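Long-range contacts in regulatory protein SWI6 (Saccharomyces cerevisiae, PDB 2XFV), which regulates cell-cycle-dependent transcription as the partner of SWI4 in SBF and of MBP1 in MBF, this chain being its amino-terminal domain: residues L9-I15 with I46-P51; I15-T20 with H32-I36; H27-F33 with E78-L83. All coordinates share one frame; numbering follows the deposited sequence.

Contact 1 of 3, residues L9-I15 with I46-P51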
loop_
_atom_site.group_PDB
_atom_site.type_symbol
_atom_site.label_atom_id
_atom_site.label_comp_id
_atom_site.label_asym_id
_atom_site.label_seq_id
_atom_site.Cartn_x
_atom_site.Cartn_y
_atom_site.Cartn_z
ATOM N N LEU A 9 1.064 14.350 10.414
ATOM C CA LEU A 9 -0.370 14.120 10.586
ATOM C C LEU A 9 -0.851 14.641 11.933
ATOM O O LEU A 9 -0.105 15.304 12.655
ATOM C CB LEU A 9 -0.709 12.632 10.435
ATOM C CG LEU A 9 0.101 11.674 11.299
ATOM C CD1 LEU A 9 -0.792 10.624 11.934
ATOM C CD2 LEU A 9 1.193 11.029 10.462
ATOM N N GLY A 10 -2.100 14.335 12.272
ATOM C CA GLY A 10 -2.721 14.893 13.461
ATOM C C GLY A 10 -3.418 16.211 13.161
ATOM O O GLY A 10 -3.151 16.850 12.138
ATOM N N PRO A 11 -4.310 16.639 14.066
ATOM C CA PRO A 11 -5.156 17.814 13.825
ATOM C C PRO A 11 -4.364 19.110 13.634
ATOM O O PRO A 11 -4.877 20.044 13.023
ATOM C CB PRO A 11 -6.040 17.881 15.082
ATOM C CG PRO A 11 -5.305 17.128 16.119
ATOM C CD PRO A 11 -4.551 16.041 15.390
ATOM N N HIS A 12 -3.128 19.160 14.123
ATOM C CA HIS A 12 -2.306 20.354 13.961
ATOM C C HIS A 12 -0.975 20.051 13.267
ATOM O O HIS A 12 -0.021 20.815 13.395
ATOM C CB HIS A 12 -2.063 21.022 15.319
ATOM C CG HIS A 12 -3.322 21.372 16.048
ATOM N ND1 HIS A 12 -3.806 20.628 17.102
ATOM C CD2 HIS A 12 -4.204 22.383 15.866
ATOM C CE1 HIS A 12 -4.929 21.165 17.539
ATOM N NE2 HIS A 12 -5.193 22.232 16.806
ATOM N N ASN A 13 -0.929 18.943 12.525
ATOM C CA ASN A 13 0.280 18.511 11.826
ATOM C C ASN A 13 1.448 18.395 12.795
ATOM O O ASN A 13 2.584 18.719 12.451
ATOM C CB ASN A 13 0.626 19.480 10.687
ATOM C CG ASN A 13 -0.464 19.548 9.627
ATOM O OD1 ASN A 13 -0.820 20.625 9.143
ATOM N ND2 ASN A 13 -1.003 18.395 9.270
ATOM N N GLU A 14 1.153 17.926 14.005
ATOM C CA GLU A 14 2.147 17.870 15.074
ATOM C C GLU A 14 2.842 16.497 15.191
ATOM O O GLU A 14 3.825 16.345 15.928
ATOM C CB GLU A 14 1.499 18.276 16.409
ATOM C CG GLU A 14 0.587 17.204 17.052
ATOM C CD GLU A 14 -0.886 17.286 16.629
ATOM O OE1 GLU A 14 -1.183 17.439 15.429
ATOM O OE2 GLU A 14 -1.754 17.171 17.513
ATOM N N ILE A 15 2.338 15.503 14.463
ATOM C CA ILE A 15 2.890 14.150 14.541
ATOM C C ILE A 15 3.689 13.806 13.295
ATOM O O ILE A 15 3.124 13.664 12.212
ATOM C CB ILE A 15 1.779 13.085 14.686
ATOM C CG1 ILE A 15 0.844 13.417 15.844
ATOM C CG2 ILE A 15 2.392 11.704 14.882
ATOM C CD1 ILE A 15 -0.524 12.770 15.700
ATOM N N ILE A 46 -4.406 6.752 15.134
ATOM C CA ILE A 46 -3.062 7.318 15.136
ATOM C C ILE A 46 -3.045 8.837 15.237
ATOM O O ILE A 46 -2.005 9.433 15.577
ATOM C CB ILE A 46 -2.244 6.862 13.910
ATOM C CG1 ILE A 46 -2.879 7.368 12.615
ATOM C CG2 ILE A 46 -2.132 5.334 13.890
ATOM C CD1 ILE A 46 -2.069 7.016 11.380
ATOM N N ASN A 47 -4.184 9.467 14.938
ATOM C CA ASN A 47 -4.267 10.926 14.986
ATOM C C ASN A 47 -4.211 11.473 16.407
ATOM O O ASN A 47 -4.082 12.678 16.598
ATOM C CB ASN A 47 -5.515 11.448 14.263
ATOM C CG ASN A 47 -5.507 11.117 12.785
ATOM O OD1 ASN A 47 -6.471 10.563 12.255
ATOM N ND2 ASN A 47 -4.411 11.436 12.115
ATOM N N GLU A 48 -4.316 10.596 17.404
ATOM C CA GLU A 48 -4.175 11.051 18.786
ATOM C C GLU A 48 -2.826 10.676 19.406
ATOM O O GLU A 48 -2.656 10.754 20.628
ATOM C CB GLU A 48 -5.347 10.589 19.663
ATOM C CG GLU A 48 -5.509 9.086 19.807
ATOM C CD GLU A 48 -6.762 8.711 20.594
ATOM O OE1 GLU A 48 -7.314 9.589 21.291
ATOM O OE2 GLU A 48 -7.194 7.541 20.514
ATOM N N THR A 49 -1.869 10.290 18.561
ATOM C CA THR A 49 -0.495 10.057 19.018
ATOM C C THR A 49 0.036 11.289 19.734
ATOM O O THR A 49 -0.114 12.420 19.263
ATOM C CB THR A 49 0.461 9.697 17.855
ATOM O OG1 THR A 49 -0.060 8.567 17.147
ATOM C CG2 THR A 49 1.867 9.340 18.383
ATOM N N ASN A 50 0.647 11.067 20.889
ATOM C CA ASN A 50 1.247 12.155 21.644
ATOM C C ASN A 50 2.628 12.428 21.064
ATOM O O ASN A 50 3.480 11.547 21.054
ATOM C CB ASN A 50 1.346 11.764 23.121
ATOM C CG ASN A 50 1.798 12.910 24.010
ATOM O OD1 ASN A 50 2.423 13.867 23.549
ATOM N ND2 ASN A 50 1.486 12.810 25.299
ATOM N N PRO A 51 2.849 13.652 20.561
ATOM C CA PRO A 51 4.158 13.984 19.987
ATOM C C PRO A 51 5.270 13.856 21.030
ATOM O O PRO A 51 6.435 13.671 20.670
ATOM C CB PRO A 51 4.004 15.456 19.569
ATOM C CG PRO A 51 2.538 15.711 19.526
ATOM C CD PRO A 51 1.921 14.796 20.539
#
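The flat amide of Asn47 turns its ND2 toward Leu9, 3.7 Å from Leu9 CD1, with the two side chains crossing at about a right angle; the same methyl, Leu9 CD1, meets Ile46 CD1 at 3.9 Å. Within the other loop, Pro11 CB lies over one face of the His12 ring. With CG between the backbone N and the carbonyl carbon (chi1 75°), Glu14, just after the Gly10-Asn13 turn, rests CG on Pro51 CG, 3.5 Å away; the bend at chi2 then curls the carboxylate back, and OE1 accepts from His12 N at 2.9 Å, on its syn side but 32° out of its plane. Ile15 sends CD1 among the carbonyls of the other loop, 3.7 Å from Ile46 O and 3.6 Å from Thr49 O. Ile46 O is itself gripped twice from one face, by Thr49 N and by Thr49 OG1 (2.6 Å). No hydrogen bond joins the two segments. The type I turn and a classic beta bulge, Glu14 and Ile15 both facing Leu9, link strands 2-9 and 15-22; this hairpin end leans on the loop between helices 34-43 and 57-67, where Ile46 also rests on Ile36 and Tyr40 of helix 34-43.

Contact 2 of 3, residues I15-T20 with H32-I36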
loop_
_atom_site.group_PDB
_atom_site.type_symbol
_atom_site.label_atom_id
_atom_site.label_comp_id
_atom_site.label_asym_id
_atom_site.label_seq_id
_atom_site.Cartn_x
_atom_site.Cartn_y
_atom_site.Cartn_z
ATOM N N ILE A 15 2.338 15.503 14.463
ATOM C CA ILE A 15 2.890 14.150 14.541
ATOM C C ILE A 15 3.689 13.806 13.295
ATOM O O ILE A 15 3.124 13.664 12.212
ATOM C CB ILE A 15 1.779 13.085 14.686
ATOM C CG1 ILE A 15 0.844 13.417 15.844
ATOM C CG2 ILE A 15 2.392 11.704 14.882
ATOM C CD1 ILE A 15 -0.524 12.770 15.700
ATOM N N PRO A 16 5.015 13.661 13.438
ATOM C CA PRO A 16 5.839 13.323 12.274
ATOM C C PRO A 16 5.987 11.822 12.052
ATOM O O PRO A 16 6.103 11.047 13.003
ATOM C CB PRO A 16 7.204 13.900 12.659
ATOM C CG PRO A 16 7.255 13.707 14.151
ATOM C CD PRO A 16 5.829 13.883 14.649
ATOM N N LEU A 17 5.991 11.412 10.790
ATOM C CA LEU A 17 6.498 10.089 10.447
ATOM C C LEU A 17 7.654 10.282 9.476
ATOM O O LEU A 17 7.466 10.831 8.388
ATOM C CB LEU A 17 5.419 9.163 9.857
ATOM C CG LEU A 17 5.991 7.775 9.496
ATOM C CD1 LEU A 17 6.739 7.127 10.698
ATOM C CD2 LEU A 17 4.910 6.834 8.947
ATOM N N THR A 18 8.849 9.860 9.889
ATOM C CA THR A 18 10.048 9.957 9.051
ATOM C C THR A 18 10.451 8.583 8.505
ATOM O O THR A 18 10.647 7.631 9.271
ATOM C CB THR A 18 11.239 10.549 9.838
ATOM O OG1 THR A 18 10.890 11.850 10.324
ATOM C CG2 THR A 18 12.486 10.670 8.951
ATOM N N LEU A 19 10.557 8.476 7.182
ATOM C CA LEU A 19 11.159 7.295 6.563
ATOM C C LEU A 19 12.633 7.588 6.287
ATOM O O LEU A 19 12.968 8.476 5.507
ATOM C CB LEU A 19 10.439 6.910 5.267
ATOM C CG LEU A 19 8.929 6.686 5.405
ATOM C CD1 LEU A 19 8.312 6.232 4.068
ATOM C CD2 LEU A 19 8.627 5.666 6.511
ATOM N N THR A 20 13.506 6.843 6.951
ATOM C CA THR A 20 14.951 6.971 6.794
ATOM C C THR A 20 15.472 5.671 6.192
ATOM O O THR A 20 15.386 4.618 6.829
ATOM C CB THR A 20 15.635 7.231 8.163
ATOM O OG1 THR A 20 15.131 8.451 8.734
ATOM C CG2 THR A 20 17.170 7.346 8.012
ATOM N N HIS A 32 11.517 5.462 14.117
ATOM C CA HIS A 32 10.547 6.464 13.654
ATOM C C HIS A 32 9.089 5.989 13.654
ATOM O O HIS A 32 8.174 6.803 13.723
ATOM C CB HIS A 32 10.899 6.964 12.239
ATOM C CG HIS A 32 12.199 7.711 12.164
ATOM N ND1 HIS A 32 12.615 8.581 13.148
ATOM C CD2 HIS A 32 13.161 7.731 11.212
ATOM C CE1 HIS A 32 13.785 9.099 12.810
ATOM N NE2 HIS A 32 14.140 8.597 11.641
ATOM N N PHE A 33 8.883 4.680 13.557
ATOM C CA PHE A 33 7.541 4.102 13.499
ATOM C C PHE A 33 6.918 3.889 14.877
ATOM O O PHE A 33 5.704 3.710 14.988
ATOM C CB PHE A 33 7.581 2.724 12.807
ATOM C CG PHE A 33 7.744 2.783 11.312
ATOM C CD1 PHE A 33 6.627 2.833 10.483
ATOM C CD2 PHE A 33 9.012 2.754 10.734
ATOM C CE1 PHE A 33 6.770 2.879 9.095
ATOM C CE2 PHE A 33 9.160 2.791 9.345
ATOM C CZ PHE A 33 8.042 2.859 8.534
ATOM N N LEU A 34 7.733 3.883 15.927
ATOM C CA LEU A 34 7.254 3.364 17.217
ATOM C C LEU A 34 6.144 4.166 17.921
ATOM O O LEU A 34 5.188 3.567 18.433
ATOM C CB LEU A 34 8.422 3.058 18.168
ATOM C CG LEU A 34 9.417 2.023 17.619
ATOM C CD1 LEU A 34 10.581 1.842 18.601
ATOM C CD2 LEU A 34 8.733 0.682 17.336
ATOM N N PRO A 35 6.265 5.508 17.981
ATOM C CA PRO A 35 5.169 6.252 18.630
ATOM C C PRO A 35 3.791 6.015 17.997
ATOM O O PRO A 35 2.809 5.782 18.716
ATOM C CB PRO A 35 5.600 7.719 18.472
ATOM C CG PRO A 35 7.110 7.650 18.488
ATOM C CD PRO A 35 7.448 6.361 17.737
ATOM N N ILE A 36 3.721 6.065 16.670
ATOM C CA ILE A 36 2.469 5.822 15.961
ATOM C C ILE A 36 2.003 4.377 16.105
ATOM O O ILE A 36 0.814 4.110 16.257
ATOM C CB ILE A 36 2.589 6.220 14.469
ATOM C CG1 ILE A 36 2.577 7.755 14.343
ATOM C CG2 ILE A 36 1.463 5.612 13.645
ATOM C CD1 ILE A 36 3.023 8.261 12.978
HETATM O O HOH W 1 8.724 9.493 13.064
#
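Here a strand packs on a segment that leads into a helix: Ile15, Leu17 and Leu19 from strand 15-22 meet Phe33 and Ile36, while Thr18 and Thr20 meet the His32 ring, and residues 32-36 run on into helix 34-43. The contact is buried, near the centre of the chain. Ile36 reaches across with CD1, which lies 4.0 Å from both Ile15 CG2 and Leu17 CB. Leu17, its CG anti to the backbone N (chi1 180°), brings CD1 over one face of the Phe33 ring toward the rim, and the same methyl comes within 3.4 Å of His32 O. Leu19 CD2 approaches Phe33 CZ obliquely at 3.5 Å. On the other side of the strand, Thr18 places CB over the middle of the His32 ring, 3.8 Å from its centroid and 14° off the normal, a CH-pi contact. At the edge of that ring His32 NE2 donates to Thr20 OG1 in a weak bond, 3.1 Å long and bent to 120°; the stronger partner of Thr20 OG1 is Glu4 on the adjacent strand 2-9. Backbone polar groups are joined through one water, which donates to Pro16 O and to His32 O (2.8 Å) and accepts from Thr18 N, so the two segments are bridged without a direct backbone bond. Phe99 and Leu90 add to the apolar cluster around Leu17, and Cys86 of helix 83-92 touches Phe33. A beta hairpin with the N-terminal part of a helix set against one of its strands through apolar residues, and a histidine ring at the margin, forms part of the hydrophobic core of this Swi6 amino-terminal domain, consistent with its relation to helix-turn-helix proteins.

Contact 3 of 3, residues H27-F33 with E78-L83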
loop_
_atom_site.group_PDB
_atom_site.type_symbol
_atom_site.label_atom_id
_atom_site.label_comp_id
_atom_site.label_asym_id
_atom_site.label_seq_id
_atom_site.Cartn_x
_atom_site.Cartn_y
_atom_site.Cartn_z
ATOM N N HIS A 27 17.241 -0.936 3.841
ATOM C CA HIS A 27 16.376 -1.006 5.030
ATOM C C HIS A 27 16.003 0.382 5.559
ATOM O O HIS A 27 16.657 1.376 5.214
ATOM C CB HIS A 27 17.075 -1.805 6.134
ATOM C CG HIS A 27 17.490 -3.184 5.702
ATOM N ND1 HIS A 27 18.490 -3.891 6.337
ATOM C CD2 HIS A 27 17.043 -3.977 4.701
ATOM C CE1 HIS A 27 18.646 -5.063 5.740
ATOM N NE2 HIS A 27 17.777 -5.144 4.748
ATOM N N PHE A 28 14.963 0.427 6.396
ATOM C CA PHE A 28 14.419 1.671 6.965
ATOM C C PHE A 28 14.566 1.661 8.482
ATOM O O PHE A 28 14.428 0.623 9.108
ATOM C CB PHE A 28 12.922 1.798 6.624
ATOM C CG PHE A 28 12.653 2.061 5.167
ATOM C CD1 PHE A 28 12.437 3.359 4.718
ATOM C CD2 PHE A 28 12.631 1.016 4.250
ATOM C CE1 PHE A 28 12.177 3.613 3.370
ATOM C CE2 PHE A 28 12.397 1.256 2.906
ATOM C CZ PHE A 28 12.166 2.550 2.461
ATOM N N LEU A 29 14.819 2.819 9.086
ATOM C CA LEU A 29 15.029 2.884 10.530
ATOM C C LEU A 29 13.743 2.599 11.305
ATOM O O LEU A 29 12.714 3.245 11.074
ATOM C CB LEU A 29 15.574 4.277 10.897
ATOM C CG LEU A 29 16.304 4.480 12.219
ATOM C CD1 LEU A 29 17.563 3.596 12.310
ATOM C CD2 LEU A 29 16.652 5.987 12.388
ATOM N N LEU A 30 13.802 1.644 12.237
ATOM C CA LEU A 30 12.608 1.239 12.995
ATOM C C LEU A 30 12.075 2.343 13.901
ATOM O O LEU A 30 10.860 2.528 14.024
ATOM C CB LEU A 30 12.907 0.006 13.859
ATOM C CG LEU A 30 11.780 -0.436 14.815
ATOM C CD1 LEU A 30 10.559 -0.923 14.021
ATOM C CD2 LEU A 30 12.258 -1.530 15.804
ATOM N N LYS A 31 12.973 3.066 14.569
ATOM C CA LYS A 31 12.534 3.894 15.699
ATOM C C LYS A 31 11.443 4.906 15.329
ATOM O O LYS A 31 10.555 5.190 16.144
ATOM C CB LYS A 31 13.712 4.626 16.361
ATOM C CG LYS A 31 14.336 5.680 15.475
ATOM C CD LYS A 31 14.948 6.829 16.275
ATOM C CE LYS A 31 16.245 6.435 16.938
ATOM N NZ LYS A 31 17.013 7.633 17.383
ATOM N N HIS A 32 11.517 5.462 14.117
ATOM C CA HIS A 32 10.547 6.464 13.654
ATOM C C HIS A 32 9.089 5.989 13.654
ATOM O O HIS A 32 8.174 6.803 13.723
ATOM C CB HIS A 32 10.899 6.964 12.239
ATOM C CG HIS A 32 12.199 7.711 12.164
ATOM N ND1 HIS A 32 12.615 8.581 13.148
ATOM C CD2 HIS A 32 13.161 7.731 11.212
ATOM C CE1 HIS A 32 13.785 9.099 12.810
ATOM N NE2 HIS A 32 14.140 8.597 11.641
ATOM N N PHE A 33 8.883 4.680 13.557
ATOM C CA PHE A 33 7.541 4.102 13.499
ATOM C C PHE A 33 6.918 3.889 14.877
ATOM O O PHE A 33 5.704 3.710 14.988
ATOM C CB PHE A 33 7.581 2.724 12.807
ATOM C CG PHE A 33 7.744 2.783 11.312
ATOM C CD1 PHE A 33 6.627 2.833 10.483
ATOM C CD2 PHE A 33 9.012 2.754 10.734
ATOM C CE1 PHE A 33 6.770 2.879 9.095
ATOM C CE2 PHE A 33 9.160 2.791 9.345
ATOM C CZ PHE A 33 8.042 2.859 8.534
ATOM N N GLU A 78 21.698 -0.375 16.306
ATOM C CA GLU A 78 20.451 0.289 15.870
ATOM C C GLU A 78 19.633 -0.679 15.021
ATOM O O GLU A 78 20.208 -1.486 14.265
ATOM C CB GLU A 78 20.723 1.586 15.063
ATOM C CG GLU A 78 20.560 2.913 15.836
ATOM C CD GLU A 78 20.436 4.173 14.936
ATOM O OE1 GLU A 78 19.462 4.943 15.108
ATOM O OE2 GLU A 78 21.311 4.420 14.078
ATOM N N LEU A 79 18.308 -0.580 15.122
ATOM C CA LEU A 79 17.389 -1.525 14.481
ATOM C C LEU A 79 16.745 -0.998 13.202
ATOM O O LEU A 79 16.323 0.162 13.151
ATOM C CB LEU A 79 16.289 -1.944 15.467
ATOM C CG LEU A 79 16.796 -2.547 16.786
ATOM C CD1 LEU A 79 15.599 -2.965 17.650
ATOM C CD2 LEU A 79 17.728 -3.746 16.517
ATOM N N TRP A 80 16.660 -1.876 12.195
ATOM C CA TRP A 80 16.173 -1.540 10.858
ATOM C C TRP A 80 15.140 -2.573 10.381
ATOM O O TRP A 80 15.160 -3.722 10.832
ATOM C CB TRP A 80 17.359 -1.516 9.878
ATOM C CG TRP A 80 18.403 -0.460 10.221
ATOM C CD1 TRP A 80 19.399 -0.560 11.165
ATOM C CD2 TRP A 80 18.566 0.824 9.595
ATOM N NE1 TRP A 80 20.158 0.614 11.184
ATOM C CE2 TRP A 80 19.676 1.462 10.218
ATOM C CE3 TRP A 80 17.896 1.492 8.553
ATOM C CZ2 TRP A 80 20.112 2.748 9.845
ATOM C CZ3 TRP A 80 18.331 2.774 8.185
ATOM C CH2 TRP A 80 19.437 3.380 8.825
ATOM N N ILE A 81 14.251 -2.175 9.470
ATOM C CA ILE A 81 13.281 -3.117 8.892
ATOM C C ILE A 81 13.392 -3.205 7.367
ATOM O O ILE A 81 13.896 -2.288 6.723
ATOM C CB ILE A 81 11.820 -2.761 9.268
ATOM C CG1 ILE A 81 11.447 -1.359 8.750
ATOM C CG2 ILE A 81 11.622 -2.895 10.782
ATOM C CD1 ILE A 81 9.934 -1.000 8.946
ATOM N N GLU A 82 12.917 -4.311 6.788
ATOM C CA GLU A 82 12.970 -4.479 5.336
ATOM C C GLU A 82 11.994 -3.555 4.618
ATOM O O GLU A 82 11.014 -3.109 5.199
ATOM C CB GLU A 82 12.669 -5.933 4.955
ATOM C CG GLU A 82 13.637 -6.906 5.609
ATOM C CD GLU A 82 14.004 -8.072 4.728
ATOM O OE1 GLU A 82 13.085 -8.787 4.272
ATOM O OE2 GLU A 82 15.219 -8.279 4.505
ATOM N N LEU A 83 12.278 -3.278 3.349
ATOM C CA LEU A 83 11.391 -2.482 2.495
ATOM C C LEU A 83 9.966 -3.020 2.496
ATOM O O LEU A 83 9.003 -2.261 2.595
ATOM C CB LEU A 83 11.929 -2.486 1.056
ATOM C CG LEU A 83 11.025 -1.998 -0.090
ATOM C CD1 LEU A 83 10.739 -0.498 0.013
ATOM C CD2 LEU A 83 11.656 -2.336 -1.442
HETATM O O HOH W 2 17.669 -7.596 3.263
HETATM O O HOH W 3 15.708 2.166 14.944
#
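Leu79 O is gripped by two donors: Leu30 N, at 3.1 Å, and a water at 2.8 Å that also accepts from Lys31 N. One step along, Phe28 and Ile81 form an antiparallel hydrogen-bonded pair, with Ile81 N to Phe28 O at 2.8 Å and Phe28 N to Ile81 O at 2.9 Å. Leu29 and Trp80 make the neighbouring non-hydrogen-bonded pair. There Leu29 lays CD1 over one face of the indole, 3.7 Å from the centroid of its six-membered ring, and the turn of the indole is fixed further by NE1 bonding to Asp74. Phe28 and Ile81 face the other way. Ile81 CG1 stands between the backbone N and the carbonyl carbon (chi1 60°), carrying CD1 to 3.9 Å from Phe33 CE2, while CG2 meets Leu30 CD1. Phe28 also borders Leu83 CD1 at its ring edge and packs edge-to-face on Phe105 of the second subunit, so this face takes part in the contact with the second subunit of the assembly. At the far end a water links His27 NE2 and Glu82 OE2. The pattern is that of an antiparallel sheet, in which strand 79-81 runs between strands 28-29 and 72-73 and passes through Glu82, at the N-cap position, into helix 83-92.

How the contacts relate
The three contacts follow one another across the domain: centres of contacts 1 and 2 lie about 11 Å apart, those of 2 and 3 about 10 Å, and those of 1 and 3 about 21 Å. Contact 2 is the middle one, sharing Ile15 with contact 1 and His32 and Phe33 with contact 3. Thr49 CG2 of contact 1 packs on Pro35 O, and Thr20 O probably accepts a hydrogen bond from Leu29 N of contact 3. Along the chain, both segments of contact 2 fall between the ends of contact 1, whereas contacts 1 and 3 interleave. Strand 15-22 and helix 34-43 thus connect the hairpin end to the three-stranded sheet within one Swi6 amino-terminal domain.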